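Local coordinates for DPS family protein (Vibrio cholerae O1 biovar El Tor, PDB 3IQ1) that probably binds and oxidises iron as a twelve-subunit, ferritin-like protein of the Dps family, at residues Ile116-His119 with Gln120-Ile124. Sequence-based numbering, arbitrary orientation.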
ATOM      1  N   ILE B 116     -31.542 -22.659  -6.655  1.00  7.06           N
ATOM      2  CA  ILE B 116     -32.607 -21.758  -7.138  1.00  6.68           C
ATOM      3  C   ILE B 116     -32.036 -20.552  -7.906  1.00  6.18           C
ATOM      4  O   ILE B 116     -32.472 -20.248  -9.007  1.00  7.79           O
ATOM      5  CB  ILE B 116     -33.530 -21.294  -5.975  1.00  7.24           C
ATOM      6  CG1 ILE B 116     -34.394 -22.488  -5.537  1.00  6.95           C
ATOM      7  CG2 ILE B 116     -34.357 -20.142  -6.410  1.00  7.17           C
ATOM      8  CD1 ILE B 116     -35.161 -22.280  -4.273  1.00  5.84           C
ATOM      9  N   LEU B 117     -31.043 -19.880  -7.350  1.00  6.37           N
ATOM     10  CA  LEU B 117     -30.428 -18.771  -8.069  1.00  5.56           C
ATOM     11  C   LEU B 117     -29.910 -19.250  -9.429  1.00  5.79           C
ATOM     12  O   LEU B 117     -30.086 -18.595 -10.447  1.00  5.98           O
ATOM     13  CB  LEU B 117     -29.307 -18.113  -7.237  1.00  5.24           C
ATOM     14  CG  LEU B 117     -29.738 -17.528  -5.890  1.00  7.25           C
ATOM     15  CD1 LEU B 117     -28.511 -16.800  -5.283  1.00  5.62           C
ATOM     16  CD2 LEU B 117     -30.937 -16.589  -6.046  1.00  9.53           C
ATOM     17  N   LEU B 118     -29.182 -20.365  -9.455  1.00  6.18           N
ATOM     18  CA  LEU B 118     -28.604 -20.819 -10.721  1.00  5.47           C
ATOM     19  C   LEU B 118     -29.688 -21.109 -11.736  1.00  7.00           C
ATOM     20  O   LEU B 118     -29.564 -20.745 -12.888  1.00  5.87           O
ATOM     21  CB  LEU B 118     -27.768 -22.089 -10.513  1.00  6.36           C
ATOM     22  CG  LEU B 118     -26.390 -21.882  -9.924  1.00  6.56           C
ATOM     23  CD1 LEU B 118     -25.792 -23.206  -9.514  1.00  9.08           C
ATOM     24  CD2 LEU B 118     -25.426 -21.140 -10.844  1.00  5.36           C
ATOM     25  N   HIS B 119     -30.743 -21.797 -11.300  1.00  7.39           N
ATOM     26  CA  HIS B 119     -31.845 -22.185 -12.178  1.00  8.31           C
ATOM     27  C   HIS B 119     -32.472 -20.919 -12.764  1.00  7.84           C
ATOM     28  O   HIS B 119     -32.725 -20.840 -13.987  1.00  7.21           O
ATOM     29  CB  HIS B 119     -32.829 -22.986 -11.334  1.00  9.29           C
ATOM     30  CG  HIS B 119     -33.938 -23.603 -12.091  1.00 16.29           C
ATOM     31  ND1 HIS B 119     -35.092 -22.917 -12.383  1.00 23.05           N
ATOM     32  CD2 HIS B 119     -34.120 -24.873 -12.524  1.00 21.07           C
ATOM     33  CE1 HIS B 119     -35.912 -23.714 -13.039  1.00 22.97           C
ATOM     34  NE2 HIS B 119     -35.365 -24.918 -13.108  1.00 25.28           N
ATOM     35  N   GLN B 120     -32.731 -19.927 -11.922  1.00  8.15           N
ATOM     36  CA  GLN B 120     -33.399 -18.677 -12.372  1.00  6.89           C
ATOM     37  C   GLN B 120     -32.488 -17.872 -13.275  1.00  7.51           C
ATOM     38  O   GLN B 120     -32.918 -17.326 -14.281  1.00  8.17           O
ATOM     39  CB  GLN B 120     -33.804 -17.780 -11.218  1.00  7.73           C
ATOM     40  CG  GLN B 120     -35.038 -17.982 -10.599  1.00 12.85           C
ATOM     41  CD  GLN B 120     -35.181 -16.838  -9.581  1.00 14.90           C
ATOM     42  OE1 GLN B 120     -34.346 -16.718  -8.702  1.00 19.08           O
ATOM     43  NE2 GLN B 120     -36.072 -15.966  -9.802  1.00  8.99           N
ATOM     44  N   GLN B 121     -31.182 -17.854 -12.949  1.00  5.82           N
ATOM     45  CA  GLN B 121     -30.203 -17.141 -13.783  1.00  4.99           C
ATOM     46  C   GLN B 121     -30.062 -17.778 -15.162  1.00  6.35           C
ATOM     47  O   GLN B 121     -29.968 -17.052 -16.131  1.00  6.33           O
ATOM     48  CB  GLN B 121     -28.875 -17.027 -13.052  1.00  5.20           C
ATOM     49  CG  GLN B 121     -29.023 -16.093 -11.859  1.00  5.94           C
ATOM     50  CD  GLN B 121     -28.007 -16.143 -10.768  1.00  7.38           C
ATOM     51  OE1 GLN B 121     -27.971 -15.224  -9.973  1.00  8.98           O
ATOM     52  NE2 GLN B 121     -27.091 -17.116 -10.776  1.00  7.30           N
ATOM     53  N   ARG B 122     -30.109 -19.111 -15.277  1.00  5.89           N
ATOM     54  CA  ARG B 122     -30.070 -19.767 -16.563  1.00  4.76           C
ATOM     55  C   ARG B 122     -31.321 -19.438 -17.422  1.00  5.05           C
ATOM     56  O   ARG B 122     -31.239 -19.225 -18.627  1.00  6.63           O
ATOM     57  CB  ARG B 122     -29.957 -21.266 -16.363  1.00  5.35           C
ATOM     58  CG  ARG B 122     -28.587 -21.668 -15.783  1.00  4.60           C
ATOM     59  CD  ARG B 122     -28.601 -23.101 -15.364  1.00  6.04           C
ATOM     60  NE  ARG B 122     -27.299 -23.512 -14.845  1.00  5.22           N
ATOM     61  CZ  ARG B 122     -27.110 -24.299 -13.792  1.00  5.13           C
ATOM     62  NH1 ARG B 122     -28.159 -24.810 -13.126  1.00  7.57           N
ATOM     63  NH2 ARG B 122     -25.851 -24.605 -13.402  1.00  5.37           N
ATOM     64  N   ASP B 123     -32.466 -19.356 -16.753  1.00  5.56           N
ATOM     65  CA  ASP B 123     -33.680 -18.983 -17.471  1.00  5.67           C
ATOM     66  C   ASP B 123     -33.618 -17.561 -18.005  1.00  6.42           C
ATOM     67  O   ASP B 123     -33.961 -17.328 -19.159  1.00  6.60           O
ATOM     68  CB  ASP B 123     -34.891 -19.119 -16.584  1.00  5.83           C
ATOM     69  CG  ASP B 123     -35.367 -20.549 -16.439  1.00 13.62           C
ATOM     70  OD1 ASP B 123     -34.927 -21.447 -17.212  1.00 11.81           O
ATOM     71  OD2 ASP B 123     -36.273 -20.766 -15.588  1.00 15.19           O
ATOM     72  N   ILE B 124     -33.131 -16.642 -17.170  1.00  5.80           N
ATOM     73  CA  ILE B 124     -32.952 -15.266 -17.596  1.00  5.36           C
ATOM     74  C   ILE B 124     -31.934 -15.172 -18.716  1.00  5.62           C
ATOM     75  O   ILE B 124     -32.110 -14.420 -19.694  1.00  6.98           O
ATOM     76  CB  ILE B 124     -32.593 -14.323 -16.420  1.00  5.04           C
ATOM     77  CG1 ILE B 124     -33.762 -14.263 -15.441  1.00  6.12           C
ATOM     78  CG2 ILE B 124     -32.235 -12.917 -16.959  1.00  6.78           C
ATOM     79  CD1 ILE B 124     -33.391 -13.655 -14.079  1.00  8.20           C
TER
HETATM   80  O   HOH W   1     -32.799 -23.382 -15.405  1.00 18.96           O
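Arg122 reaches back one helical turn and lays a face of its guanidinium over Leu118. CB of Leu118 sits 3.7 Å above the guanidinium plane, nearer the edge of the group than its middle. Chi1 of -69° sets CG of Arg122 beside its backbone N, and the chain then runs extended to NE, back along the helix. NH2 ends 4.1 Å from Leu118 CD1. That nitrogen forms a salt bridge with Glu148 and a hydrogen bond to the backbone O of Ile9 of the second subunit.

On the outer side, His119 and Asp123 stand one turn apart, with ring and carboxylate planes 70° to each other. Asp123 OD2 approaches the ring obliquely, 3.9 Å from His119 CE1, without a direct bond. A water lies 3.4 Å above the ring plane, over its centre. It donates to His119 O at 2.9 Å and weakly to Asp123 OD1. His119 O also accepts a hydrogen bond from Asp123 N, at 3.1 Å.

The extended chain of Gln121 runs past the Leu117 carbonyl, its CG 3.1 Å from Leu117 O. Its buried amide is held at both ends, OE1 by Tyr30 and NE2 by Gln147.

Exposed His119 and Asp123 thus share a water, while Gln121 ties helix 103-131 to helices 13-43 and 134-158 of the four-helix bundle. Arg122 joins bundle and neighbouring subunit. Glu148 matches its charge, and the bonds at NH2 probably limit its rotation.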